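Pectate lyase (Pectobacterium carotovorum, PDB 4U49) catalyses the calcium-dependent eliminative cleavage of polygalacturonate, and probably also cuts highly methylated pectins at internal linkages. Local coordinates at residues 27-32 with 191-196; 186-191 with 208-213; 212-217 with 242-247; 238-243 with 272-277; 247-252 with 277-282. All coordinates share one frame; numbering follows the deposited sequence.

Contact 1 (27-32 with 191-196); sequences MLLKKD and IWEDIC
Both branches of Ile191 are met by side chains of strand 24-31. Met27 passes it in the opposite direction, and the bend at its last torsion (chi3 -50°) sets CE 3.7 Å from Ile191 CG1. Ile191 CD1 reaches on to Leu28 O at 3.9 Å, while its other branch, CG2, lies 4.2 Å from Leu29 CD2. No backbone hydrogen bond links the segments, and the CA atoms of Leu29 and Ile191 stay 7.7 Å apart. This is face packing: an outer strand of the N-terminal antiparallel sheet rests on the flank of the parallel beta-helix of this polysaccharide lyase family 3 enzyme. Trp192 turns its side chain the other way, onto Ala214 and Ile187. At Glu193 the contact becomes polar. Its OE2 sits 4.1 Å from Leu29 CD1 and forms a salt bridge with Arg168, whereas Lys31 curls over to give a weak hydrogen bond from NZ to Glu193 O (3.2 Å). A water accepts weakly from Lys31 NZ and donates weakly to Glu193 OE2. Asp194, a calcium ligand of this protein although no calcium is bound in this chain, holds OD1 6.3 Å from Lys31 NZ, probably within electrostatic influence.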
# COMPACT_ATOMS: atom_id res chain seq x y z
N MET A 27 -0.34 -1.64 -14.49
CA MET A 27 -1.32 -2.67 -14.18
C MET A 27 -2.62 -2.01 -13.75
O MET A 27 -2.62 -0.85 -13.35
CB MET A 27 -0.82 -3.60 -13.07
CG MET A 27 0.56 -4.18 -13.30
SD MET A 27 0.97 -5.41 -12.06
CE MET A 27 0.56 -4.54 -10.55
N LEU A 28 -3.73 -2.74 -13.80
CA LEU A 28 -4.99 -2.16 -13.34
C LEU A 28 -5.85 -3.13 -12.54
O LEU A 28 -5.67 -4.35 -12.61
CB LEU A 28 -5.79 -1.61 -14.52
CG LEU A 28 -6.10 -2.47 -15.75
CD1 LEU A 28 -7.27 -3.41 -15.49
CD2 LEU A 28 -6.38 -1.58 -16.95
N LEU A 29 -6.77 -2.56 -11.79
CA LEU A 29 -7.78 -3.33 -11.07
C LEU A 29 -9.13 -2.67 -11.27
O LEU A 29 -9.36 -1.55 -10.80
CB LEU A 29 -7.44 -3.41 -9.58
CG LEU A 29 -8.43 -4.17 -8.70
CD1 LEU A 29 -8.45 -5.65 -9.08
CD2 LEU A 29 -8.11 -3.99 -7.22
N LYS A 30 -10.02 -3.34 -12.00
CA LYS A 30 -11.38 -2.86 -12.15
C LYS A 30 -12.24 -3.51 -11.07
O LYS A 30 -12.54 -4.70 -11.15
CB LYS A 30 -11.92 -3.16 -13.55
CG LYS A 30 -13.28 -2.53 -13.85
CD LYS A 30 -13.65 -2.68 -15.32
CE LYS A 30 -15.08 -2.23 -15.56
NZ LYS A 30 -15.43 -2.26 -17.01
N LYS A 31 -12.61 -2.73 -10.07
CA LYS A 31 -13.18 -3.26 -8.84
C LYS A 31 -13.84 -2.14 -8.04
O LYS A 31 -13.41 -0.98 -8.13
CB LYS A 31 -12.10 -3.94 -8.01
CG LYS A 31 -12.59 -4.69 -6.78
CD LYS A 31 -13.17 -6.04 -7.16
CE LYS A 31 -12.62 -7.14 -6.26
NZ LYS A 31 -11.13 -7.24 -6.37
N ASP A 32 -14.86 -2.49 -7.27
CA ASP A 32 -15.55 -1.54 -6.38
C ASP A 32 -16.06 -0.30 -7.12
O ASP A 32 -15.94 0.82 -6.63
CB ASP A 32 -14.61 -1.12 -5.24
CG ASP A 32 -14.09 -2.31 -4.44
OD1 ASP A 32 -12.87 -2.38 -4.22
OD2 ASP A 32 -14.91 -3.16 -4.03
N ILE A 191 -0.53 -5.29 -6.59
CA ILE A 191 -1.97 -5.23 -6.42
C ILE A 191 -2.47 -6.43 -5.62
O ILE A 191 -2.34 -7.58 -6.05
CB ILE A 191 -2.70 -5.18 -7.79
CG1 ILE A 191 -2.39 -3.86 -8.49
CG2 ILE A 191 -4.20 -5.34 -7.60
CD1 ILE A 191 -3.03 -3.73 -9.87
N TRP A 192 -2.99 -6.15 -4.43
CA TRP A 192 -3.65 -7.16 -3.61
C TRP A 192 -5.13 -7.25 -3.98
O TRP A 192 -5.91 -6.37 -3.62
CB TRP A 192 -3.52 -6.83 -2.12
CG TRP A 192 -2.13 -6.92 -1.55
CD1 TRP A 192 -1.60 -7.95 -0.82
CD2 TRP A 192 -1.10 -5.92 -1.62
NE1 TRP A 192 -0.31 -7.67 -0.46
CE2 TRP A 192 0.03 -6.43 -0.94
CE3 TRP A 192 -1.01 -4.66 -2.21
CZ2 TRP A 192 1.22 -5.72 -0.82
CZ3 TRP A 192 0.17 -3.95 -2.10
CH2 TRP A 192 1.27 -4.48 -1.41
N GLU A 193 -5.51 -8.29 -4.71
CA GLU A 193 -6.88 -8.42 -5.18
C GLU A 193 -7.86 -8.63 -4.03
O GLU A 193 -9.03 -8.26 -4.12
CB GLU A 193 -7.00 -9.56 -6.19
CG GLU A 193 -6.14 -9.34 -7.41
CD GLU A 193 -6.64 -10.09 -8.62
OE1 GLU A 193 -6.69 -11.34 -8.58
OE2 GLU A 193 -6.99 -9.43 -9.63
N ASP A 194 -7.36 -9.20 -2.94
CA ASP A 194 -8.15 -9.37 -1.72
C ASP A 194 -7.23 -9.73 -0.57
O ASP A 194 -6.70 -10.84 -0.52
CB ASP A 194 -9.22 -10.45 -1.91
CG ASP A 194 -10.27 -10.44 -0.81
OD1 ASP A 194 -10.71 -9.34 -0.42
OD2 ASP A 194 -10.65 -11.53 -0.34
N ILE A 195 -7.02 -8.79 0.34
CA ILE A 195 -6.17 -9.02 1.50
C ILE A 195 -6.70 -10.19 2.32
O ILE A 195 -7.87 -10.23 2.68
CB ILE A 195 -6.08 -7.79 2.41
CG1 ILE A 195 -5.41 -6.62 1.67
CG2 ILE A 195 -5.30 -8.12 3.69
CD1 ILE A 195 -5.30 -5.36 2.50
N CYS A 196 -5.83 -11.15 2.60
CA CYS A 196 -6.18 -12.28 3.45
C CYS A 196 -5.87 -11.93 4.91
O CYS A 196 -6.70 -11.36 5.61
CB CYS A 196 -5.45 -13.54 3.01
SG CYS A 196 -5.84 -15.04 3.96
O HOH W 1 -9.81 -9.20 -8.84

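Contact 2 (186-191 with 208-213); sequences RIENVI and TIVGGV
Ile187 uses both its amide and its carbonyl toward the parallel strand beside it: its N donates to Thr208 O (2.8 Å), and its O accepts from Val210 N (2.9 Å), which approaches from above the carbonyl plane. Asn189 N continues the series to Val210 O at 2.9 Å. The chain then turns a corner at Asn189, whose backbone takes up positive phi, and pairing resumes where Val213 N donates to Val190 O (3.0 Å). A water bridges the gap between the two runs. It accepts from Val190 N at 3.0 Å, and Ile187 O and Gly211 O lie where it can donate, but it has more acceptors in reach than protons, so not all can be served at once. The carboxamide of Asn189 is satisfied from outside, OD1 by Ser38 and ND2 by Asn166 of the preceding coil. On the face carrying Arg186, Glu188, Thr208 and Val210, Arg186 NE forms a salt bridge with Glu188 OE2 (3.0 Å) that lies in the guanidinium plane and meets the anti side of the carboxylate, 33° out of its plane, and helps orient the guanidinium. Thr208 CG2 packs over one face of that group, and Val210 CG2 comes within 3.7 Å of Arg186 NH2. Such stacking of one coil on the next is the signature of a parallel beta-helix. Strand 184-192 is flanked on one edge by strands 163-165 and 167-169 and on the other by 206-210 and 213-216, while strands 24-31 and 34-41 cover Asn189 and Val213.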
# COMPACT_ATOMS: atom_id res chain seq x y z
N ARG A 186 11.66 -3.01 -0.56
CA ARG A 186 10.75 -2.17 -1.33
C ARG A 186 9.68 -3.04 -2.00
O ARG A 186 9.97 -4.13 -2.49
CB ARG A 186 11.50 -1.35 -2.38
CG ARG A 186 12.55 -0.43 -1.80
CD ARG A 186 13.26 0.36 -2.90
NE ARG A 186 12.43 1.44 -3.44
CZ ARG A 186 12.32 2.64 -2.88
NH1 ARG A 186 12.98 2.91 -1.76
NH2 ARG A 186 11.55 3.56 -3.42
N ILE A 187 8.46 -2.54 -1.99
CA ILE A 187 7.31 -3.24 -2.55
C ILE A 187 6.64 -2.31 -3.54
O ILE A 187 5.85 -1.44 -3.16
CB ILE A 187 6.32 -3.67 -1.44
CG1 ILE A 187 7.01 -4.63 -0.46
CG2 ILE A 187 5.09 -4.33 -2.04
CD1 ILE A 187 6.21 -4.91 0.80
N GLU A 188 6.97 -2.47 -4.82
CA GLU A 188 6.60 -1.49 -5.83
C GLU A 188 5.56 -2.00 -6.81
O GLU A 188 5.75 -3.03 -7.45
CB GLU A 188 7.85 -1.03 -6.59
CG GLU A 188 8.98 -0.57 -5.69
CD GLU A 188 10.17 -0.04 -6.46
OE1 GLU A 188 10.03 0.25 -7.66
OE2 GLU A 188 11.26 0.07 -5.86
N ASN A 189 4.44 -1.28 -6.93
CA ASN A 189 3.37 -1.65 -7.85
C ASN A 189 2.89 -3.09 -7.64
O ASN A 189 2.99 -3.93 -8.53
CB ASN A 189 3.82 -1.46 -9.30
CG ASN A 189 2.67 -1.60 -10.28
OD1 ASN A 189 1.51 -1.37 -9.93
ND2 ASN A 189 2.98 -2.00 -11.50
N VAL A 190 2.40 -3.36 -6.44
CA VAL A 190 1.76 -4.64 -6.16
C VAL A 190 0.27 -4.41 -6.00
O VAL A 190 -0.15 -3.43 -5.38
CB VAL A 190 2.35 -5.29 -4.89
CG1 VAL A 190 1.55 -6.54 -4.50
CG2 VAL A 190 3.80 -5.64 -5.12
N ILE A 191 -0.53 -5.29 -6.59
CA ILE A 191 -1.97 -5.23 -6.42
C ILE A 191 -2.47 -6.43 -5.62
O ILE A 191 -2.34 -7.58 -6.05
CB ILE A 191 -2.70 -5.18 -7.79
CG1 ILE A 191 -2.39 -3.86 -8.49
CG2 ILE A 191 -4.20 -5.34 -7.60
CD1 ILE A 191 -3.03 -3.73 -9.87
N THR A 208 9.40 -0.15 2.32
CA THR A 208 8.82 0.95 1.55
C THR A 208 7.84 0.45 0.50
O THR A 208 8.21 -0.31 -0.39
CB THR A 208 9.92 1.77 0.85
OG1 THR A 208 10.86 2.25 1.82
CG2 THR A 208 9.31 2.95 0.10
N ILE A 209 6.59 0.88 0.62
CA ILE A 209 5.56 0.53 -0.35
C ILE A 209 5.40 1.67 -1.36
O ILE A 209 5.12 2.80 -0.99
CB ILE A 209 4.21 0.25 0.33
CG1 ILE A 209 4.35 -0.96 1.26
CG2 ILE A 209 3.12 0.03 -0.70
CD1 ILE A 209 3.05 -1.36 1.94
N VAL A 210 5.59 1.36 -2.64
CA VAL A 210 5.55 2.39 -3.68
C VAL A 210 4.42 2.13 -4.65
O VAL A 210 4.47 1.19 -5.44
CB VAL A 210 6.88 2.46 -4.45
CG1 VAL A 210 6.90 3.69 -5.34
CG2 VAL A 210 8.06 2.49 -3.48
N GLY A 211 3.39 2.98 -4.60
CA GLY A 211 2.19 2.74 -5.36
C GLY A 211 1.53 1.45 -4.91
O GLY A 211 1.73 1.00 -3.78
N GLY A 212 0.75 0.85 -5.80
CA GLY A 212 0.06 -0.38 -5.47
C GLY A 212 -1.38 -0.13 -5.09
O GLY A 212 -1.76 0.99 -4.77
N VAL A 213 -2.18 -1.19 -5.14
CA VAL A 213 -3.60 -1.11 -4.80
C VAL A 213 -3.98 -2.33 -3.97
O VAL A 213 -3.67 -3.46 -4.35
CB VAL A 213 -4.50 -1.04 -6.06
CG1 VAL A 213 -5.97 -0.96 -5.67
CG2 VAL A 213 -4.11 0.13 -6.95
O HOH W 2 3.01 -1.52 -4.11

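Contact 3 (212-217 with 242-247); sequences GVAHNT and GNFTLT. Unlike the reference sequence in segment 242-247: Asn243 (reference Lys).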
# COMPACT_ATOMS: atom_id res chain seq x y z
N GLY A 212 0.75 0.85 -5.80
CA GLY A 212 0.06 -0.38 -5.47
C GLY A 212 -1.38 -0.13 -5.09
O GLY A 212 -1.76 0.99 -4.77
N VAL A 213 -2.18 -1.19 -5.14
CA VAL A 213 -3.60 -1.11 -4.80
C VAL A 213 -3.98 -2.33 -3.97
O VAL A 213 -3.67 -3.46 -4.35
CB VAL A 213 -4.50 -1.04 -6.06
CG1 VAL A 213 -5.97 -0.96 -5.67
CG2 VAL A 213 -4.11 0.13 -6.95
N ALA A 214 -4.65 -2.11 -2.84
CA ALA A 214 -5.05 -3.22 -1.98
C ALA A 214 -6.55 -3.22 -1.70
O ALA A 214 -7.08 -2.29 -1.08
CB ALA A 214 -4.27 -3.17 -0.67
N HIS A 215 -7.22 -4.27 -2.16
CA HIS A 215 -8.65 -4.41 -1.94
C HIS A 215 -8.93 -5.29 -0.72
O HIS A 215 -8.23 -6.27 -0.48
CB HIS A 215 -9.33 -5.00 -3.18
CG HIS A 215 -10.76 -5.38 -2.95
ND1 HIS A 215 -11.80 -4.49 -3.09
CD2 HIS A 215 -11.32 -6.56 -2.59
CE1 HIS A 215 -12.94 -5.10 -2.82
NE2 HIS A 215 -12.67 -6.36 -2.52
N ASN A 216 -9.97 -4.92 0.03
CA ASN A 216 -10.40 -5.72 1.17
C ASN A 216 -11.92 -5.74 1.30
O ASN A 216 -12.59 -4.79 0.89
CB ASN A 216 -9.77 -5.20 2.47
CG ASN A 216 -10.05 -6.10 3.66
OD1 ASN A 216 -9.46 -7.18 3.78
ND2 ASN A 216 -10.94 -5.67 4.54
N THR A 217 -12.45 -6.83 1.84
CA THR A 217 -13.88 -6.93 2.15
C THR A 217 -14.04 -7.26 3.63
O THR A 217 -13.33 -8.12 4.15
CB THR A 217 -14.58 -8.02 1.31
OG1 THR A 217 -14.12 -9.31 1.72
CG2 THR A 217 -14.30 -7.83 -0.17
N GLY A 242 3.97 7.02 -3.22
CA GLY A 242 3.48 6.79 -4.56
C GLY A 242 1.97 6.66 -4.65
O GLY A 242 1.44 6.05 -5.59
N ASN A 243 1.27 7.23 -3.67
CA ASN A 243 -0.19 7.20 -3.60
C ASN A 243 -0.74 5.78 -3.59
O ASN A 243 -1.71 5.47 -4.29
CB ASN A 243 -0.79 7.99 -4.76
CG ASN A 243 -2.22 8.41 -4.49
OD1 ASN A 243 -2.66 8.45 -3.34
ND2 ASN A 243 -2.96 8.73 -5.55
N PHE A 244 -0.11 4.92 -2.79
CA PHE A 244 -0.64 3.60 -2.46
C PHE A 244 -2.12 3.73 -2.10
O PHE A 244 -2.49 4.59 -1.32
CB PHE A 244 0.17 2.99 -1.30
CG PHE A 244 -0.44 1.76 -0.69
CD1 PHE A 244 -0.46 0.56 -1.37
CD2 PHE A 244 -0.96 1.80 0.60
CE1 PHE A 244 -1.01 -0.58 -0.79
CE2 PHE A 244 -1.51 0.67 1.18
CZ PHE A 244 -1.53 -0.52 0.48
N THR A 245 -2.96 2.89 -2.70
CA THR A 245 -4.40 3.07 -2.61
C THR A 245 -5.14 1.87 -2.03
O THR A 245 -4.98 0.74 -2.49
CB THR A 245 -5.01 3.40 -3.99
OG1 THR A 245 -4.48 4.64 -4.47
CG2 THR A 245 -6.53 3.51 -3.91
N LEU A 246 -5.96 2.13 -1.01
CA LEU A 246 -6.83 1.12 -0.44
C LEU A 246 -8.22 1.22 -1.05
O LEU A 246 -8.78 2.31 -1.15
CB LEU A 246 -6.92 1.28 1.08
CG LEU A 246 -5.65 1.13 1.91
CD1 LEU A 246 -5.96 1.33 3.39
CD2 LEU A 246 -5.01 -0.23 1.68
N THR A 247 -8.77 0.09 -1.47
CA THR A 247 -10.14 0.07 -1.99
C THR A 247 -10.96 -1.00 -1.28
O THR A 247 -10.42 -1.96 -0.72
CB THR A 247 -10.17 -0.17 -3.51
OG1 THR A 247 -11.52 -0.11 -3.98
CG2 THR A 247 -9.57 -1.52 -3.87
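Strands 213-216 and 244-247, neighbouring coils of the parallel beta-helix, run parallel, 16° apart and 4.7 Å between axes at closest approach, paired as Val213 with Thr245, Ala214 with Leu246 and His215 with Thr247 through four alternating backbone bonds: Thr245 N to Gly212 O (3.1 Å), Ala214 N to Thr245 O, Thr247 N to Ala214 O (2.9 Å), and Asn216 N to Thr247 O. On the face of Ala214 and Leu246 the packing is apolar. Ala214 CB touches Leu246 CD2 at 3.8 Å, and Phe244 brings CZ to within 4.0 Å of the same methyl. The face of Val213, Thr245, His215 and Thr247 is turned to the N-terminal strands 24-31 and 34-41. There Thr247 holds OG1 opposite its own backbone N (chi1 -177°), which leaves CG2 in the crowded position between N and the carbonyl carbon. That methyl lies 3.6 Å from His215 CB and also in the plane of the imidazole, at its edge. His215 ND1 and Thr247 OG1 both bond to Asp32 OD1, so one carboxylate oxygen holds the two strands' side chains together. Asn216, a calcium ligand of this protein although no calcium is bound here, is steadied by a bond from ND2 to Gln249 O. At the other end Thr245 OG1 donates to Asn243 O at 2.9 Å, doubling back along its own segment.

Contact 4 (238-243 with 272-277); sequences TIVQGN and ISATVN. Unlike the reference sequence in segment 238-243: Asn243 (reference Lys).
The carboxamide of Asn243, where the reference sequence has lysine, is met at its oxygen: Thr275 OG1 donates to OD1 at 2.6 Å, in the carbonyl plane and on a lone pair. The other flat group, the amide of Gln241, has OE1 3.5 Å from the methyl CD1 of Ile272. Both belong to a corner of the parallel beta-helix, where strand 236-241 ends and the chain turns through Gly242 and Asn243 into strand 244-247, with the next coil making its own turn alongside. The touching parts run 45° apart, and the nearest CA atoms are those of Asn243 and Ala274, separated by 4.1 Å. Val240 O is gripped by two amides of the neighbouring coil, Ile272 N at 2.7 Å and Ser273 N at 3.3 Å. Apolar packing borders this pair. The side chains of Ile239 and Ile272 cross at an angle, with CG2 of the first 3.8 Å from CD1 of the second, the aliphatic part of Gln241 lies alongside Ile272, and Val240 CG1 meets Ala274 CB at 4.0 Å. Strand 294-301 continues the stack beyond, touching Ser273, Ala274 and Thr275. The serine works as a side-chain link across the turn. With OG placed between its backbone N and carbonyl carbon (chi1 59°), it reaches back to the preceding coil, and Ser273 OG accepts the amide hydrogen of Asn243 N with an N-H...O angle of 148°.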
# COMPACT_ATOMS: atom_id res chain seq x y z
N THR A 238 8.15 1.67 8.46
CA THR A 238 7.39 1.40 7.25
C THR A 238 7.04 2.71 6.57
O THR A 238 6.51 3.63 7.21
CB THR A 238 6.10 0.60 7.53
OG1 THR A 238 6.44 -0.71 8.00
CG2 THR A 238 5.26 0.48 6.26
N ILE A 239 7.35 2.80 5.28
CA ILE A 239 7.08 3.98 4.47
C ILE A 239 6.06 3.66 3.39
O ILE A 239 6.19 2.67 2.68
CB ILE A 239 8.37 4.52 3.81
CG1 ILE A 239 9.43 4.85 4.87
CG2 ILE A 239 8.07 5.74 2.95
CD1 ILE A 239 10.74 5.35 4.28
N VAL A 240 5.04 4.51 3.29
CA VAL A 240 4.00 4.37 2.27
C VAL A 240 4.02 5.58 1.34
O VAL A 240 3.78 6.70 1.78
CB VAL A 240 2.60 4.23 2.91
CG1 VAL A 240 1.53 4.19 1.83
CG2 VAL A 240 2.53 2.99 3.79
N GLN A 241 4.31 5.35 0.06
CA GLN A 241 4.43 6.45 -0.89
C GLN A 241 3.86 6.09 -2.27
O GLN A 241 3.31 5.01 -2.46
CB GLN A 241 5.90 6.88 -1.03
CG GLN A 241 6.82 5.84 -1.68
CD GLN A 241 8.29 6.16 -1.49
OE1 GLN A 241 8.76 6.33 -0.37
NE2 GLN A 241 9.03 6.23 -2.60
N GLY A 242 3.97 7.02 -3.22
CA GLY A 242 3.48 6.79 -4.56
C GLY A 242 1.97 6.66 -4.65
O GLY A 242 1.44 6.05 -5.59
N ASN A 243 1.27 7.23 -3.67
CA ASN A 243 -0.19 7.20 -3.60
C ASN A 243 -0.74 5.78 -3.59
O ASN A 243 -1.71 5.47 -4.29
CB ASN A 243 -0.79 7.99 -4.76
CG ASN A 243 -2.22 8.41 -4.49
OD1 ASN A 243 -2.66 8.45 -3.34
ND2 ASN A 243 -2.96 8.73 -5.55
N ILE A 272 3.94 9.03 3.07
CA ILE A 272 4.31 10.14 2.19
C ILE A 272 3.11 10.53 1.34
O ILE A 272 2.79 11.71 1.19
CB ILE A 272 5.52 9.78 1.31
CG1 ILE A 272 6.72 9.41 2.18
CG2 ILE A 272 5.86 10.94 0.38
CD1 ILE A 272 8.01 9.20 1.42
N SER A 273 2.42 9.52 0.80
CA SER A 273 1.18 9.74 0.07
C SER A 273 0.39 8.44 -0.04
O SER A 273 0.94 7.39 -0.36
CB SER A 273 1.45 10.31 -1.32
OG SER A 273 2.27 9.43 -2.07
N ALA A 274 -0.91 8.53 0.25
CA ALA A 274 -1.79 7.37 0.17
C ALA A 274 -3.23 7.82 -0.04
O ALA A 274 -3.59 8.94 0.31
CB ALA A 274 -1.68 6.52 1.43
N THR A 275 -4.04 6.93 -0.60
CA THR A 275 -5.46 7.20 -0.82
C THR A 275 -6.31 6.06 -0.29
O THR A 275 -6.01 4.89 -0.55
CB THR A 275 -5.77 7.40 -2.32
OG1 THR A 275 -5.17 8.62 -2.78
CG2 THR A 275 -7.27 7.47 -2.55
N VAL A 276 -7.36 6.39 0.45
CA VAL A 276 -8.35 5.40 0.83
C VAL A 276 -9.65 5.66 0.08
O VAL A 276 -10.43 6.54 0.46
CB VAL A 276 -8.62 5.40 2.35
CG1 VAL A 276 -9.69 4.37 2.70
CG2 VAL A 276 -7.34 5.13 3.13
N ASN A 277 -9.88 4.91 -0.99
CA ASN A 277 -11.12 5.02 -1.74
C ASN A 277 -12.09 3.93 -1.32
O ASN A 277 -12.32 2.95 -2.03
CB ASN A 277 -10.88 4.94 -3.25
CG ASN A 277 -12.08 5.41 -4.05
OD1 ASN A 277 -12.74 6.38 -3.68
ND2 ASN A 277 -12.36 4.72 -5.15

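Contact 5 (247-252 with 277-282); sequences TGQHGK and NGTIDS
With CG1 of Ile280 swung opposite its backbone N (chi1 -168°) and the ring of His250 carried on the N side of its CA (chi1 -72°), the isoleucine packs CG1 against His250 CB at 3.8 Å and against Gly251 O. These are adjacent turns of the parallel beta-helix, each bending at a glycine, Gly248 or Gly278, before the next strand. The imidazole has Thr279 O at its edge. Its NE2 hydrogen-bonds to Thr247 O at 2.9 Å, from above that carbonyl plane, and weakly to Ala214 O. These bonds help hold the ring beside Asn216 and Ile195, residues of the calcium site, empty in this chain. In the middle His250 N donates to Thr279 O (2.7 Å) and Thr279 N to Gly248 O (3.1 Å). Farther along, Gly251 O takes two donors, both in its carbonyl plane: Asp281 N at 2.8 Å and Ser282 N at 3.2 Å. Waters fill in between the turns. One bridges Gly248 N and Asn277 O, and another donates to His250 O while hydrogen-bonded to Thr279 OG1. A third also donates to His250 O and gives its other proton to Asp281 OD2, 2.6 Å from the water oxygen.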
# COMPACT_ATOMS: atom_id res chain seq x y z
N THR A 247 -8.77 0.09 -1.47
CA THR A 247 -10.14 0.07 -1.99
C THR A 247 -10.96 -1.00 -1.28
O THR A 247 -10.42 -1.96 -0.72
CB THR A 247 -10.17 -0.17 -3.51
OG1 THR A 247 -11.52 -0.11 -3.98
CG2 THR A 247 -9.57 -1.52 -3.87
N GLY A 248 -12.28 -0.84 -1.30
CA GLY A 248 -13.17 -1.74 -0.61
C GLY A 248 -13.42 -1.29 0.82
O GLY A 248 -13.46 -0.09 1.11
N GLN A 249 -13.57 -2.26 1.72
CA GLN A 249 -13.86 -1.96 3.12
C GLN A 249 -12.73 -2.49 4.00
O GLN A 249 -12.47 -3.69 4.05
CB GLN A 249 -15.20 -2.55 3.53
CG GLN A 249 -16.40 -1.99 2.78
CD GLN A 249 -16.51 -2.51 1.35
OE1 GLN A 249 -16.22 -3.68 1.09
NE2 GLN A 249 -16.90 -1.64 0.43
N HIS A 250 -12.06 -1.57 4.70
CA HIS A 250 -10.88 -1.91 5.49
C HIS A 250 -11.08 -1.73 6.99
O HIS A 250 -12.03 -1.08 7.43
CB HIS A 250 -9.69 -1.06 5.03
CG HIS A 250 -9.15 -1.44 3.69
ND1 HIS A 250 -8.05 -2.26 3.53
CD2 HIS A 250 -9.57 -1.13 2.43
CE1 HIS A 250 -7.81 -2.43 2.25
NE2 HIS A 250 -8.72 -1.76 1.56
N GLY A 251 -10.17 -2.30 7.77
CA GLY A 251 -10.18 -2.15 9.21
C GLY A 251 -9.22 -1.06 9.64
O GLY A 251 -9.60 0.10 9.78
N LYS A 252 -7.96 -1.45 9.85
CA LYS A 252 -6.91 -0.50 10.19
C LYS A 252 -5.81 -0.56 9.15
O LYS A 252 -5.52 -1.62 8.61
CB LYS A 252 -6.32 -0.82 11.57
CG LYS A 252 -7.27 -0.65 12.73
CD LYS A 252 -6.58 -0.93 14.06
CE LYS A 252 -6.25 -2.41 14.22
NZ LYS A 252 -7.47 -3.21 14.52
N ASN A 277 -9.88 4.91 -0.99
CA ASN A 277 -11.12 5.02 -1.74
C ASN A 277 -12.09 3.93 -1.32
O ASN A 277 -12.32 2.95 -2.03
CB ASN A 277 -10.88 4.94 -3.25
CG ASN A 277 -12.08 5.41 -4.05
OD1 ASN A 277 -12.74 6.38 -3.68
ND2 ASN A 277 -12.36 4.72 -5.15
N GLY A 278 -12.64 4.10 -0.12
CA GLY A 278 -13.54 3.13 0.46
C GLY A 278 -13.71 3.49 1.92
O GLY A 278 -13.50 4.63 2.32
N THR A 279 -14.09 2.50 2.72
CA THR A 279 -14.28 2.73 4.14
C THR A 279 -13.13 2.13 4.93
O THR A 279 -12.56 1.11 4.55
CB THR A 279 -15.61 2.15 4.63
OG1 THR A 279 -15.63 0.74 4.40
CG2 THR A 279 -16.77 2.79 3.88
N ILE A 280 -12.78 2.78 6.04
CA ILE A 280 -11.75 2.28 6.93
C ILE A 280 -12.04 2.75 8.36
O ILE A 280 -12.56 3.85 8.56
CB ILE A 280 -10.34 2.74 6.47
CG1 ILE A 280 -9.24 1.98 7.22
CG2 ILE A 280 -10.19 4.24 6.61
CD1 ILE A 280 -7.85 2.20 6.65
N ASP A 281 -11.74 1.91 9.34
CA ASP A 281 -12.04 2.24 10.73
C ASP A 281 -11.05 3.25 11.29
O ASP A 281 -11.43 4.17 12.02
CB ASP A 281 -12.06 0.98 11.59
CG ASP A 281 -13.20 0.04 11.23
OD1 ASP A 281 -14.28 0.54 10.83
OD2 ASP A 281 -13.02 -1.19 11.35
N SER A 282 -9.77 3.08 10.95
CA SER A 282 -8.74 3.99 11.43
C SER A 282 -7.48 3.88 10.57
O SER A 282 -7.29 2.89 9.86
CB SER A 282 -8.40 3.70 12.89
OG SER A 282 -7.76 2.44 13.01
O HOH W 3 -14.19 0.97 -2.56
O HOH W 4 -14.59 -0.45 6.49
O HOH W 5 -13.59 -2.97 9.61

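Contacts 2, 3 and 4 come in order along the coils of the beta-helix: strands 184-192, 206-210 and 213-216 in contact 2, then 213-216 and 244-247, then 236-241 and 274-277. Contacts 2 and 3 share Gly212 and Val213, contacts 3 and 4 share Gly242 and Asn243, and their centres lie 9 Å apart in each case. Contact 5 continues from contacts 3 and 4 through Thr247 and Asn277; its segments interleave with those of contact 4, as do those of contacts 1 and 2. Contact 1 sets the N-terminal strand 24-31 on this stack, 7 Å from contact 3 between centres. Of the calcium ligands, Asp194 and Ile195 belong to contact 1 and Asn216 to contact 3, and His250 of contact 5 lies next to Asn216 and Ile195.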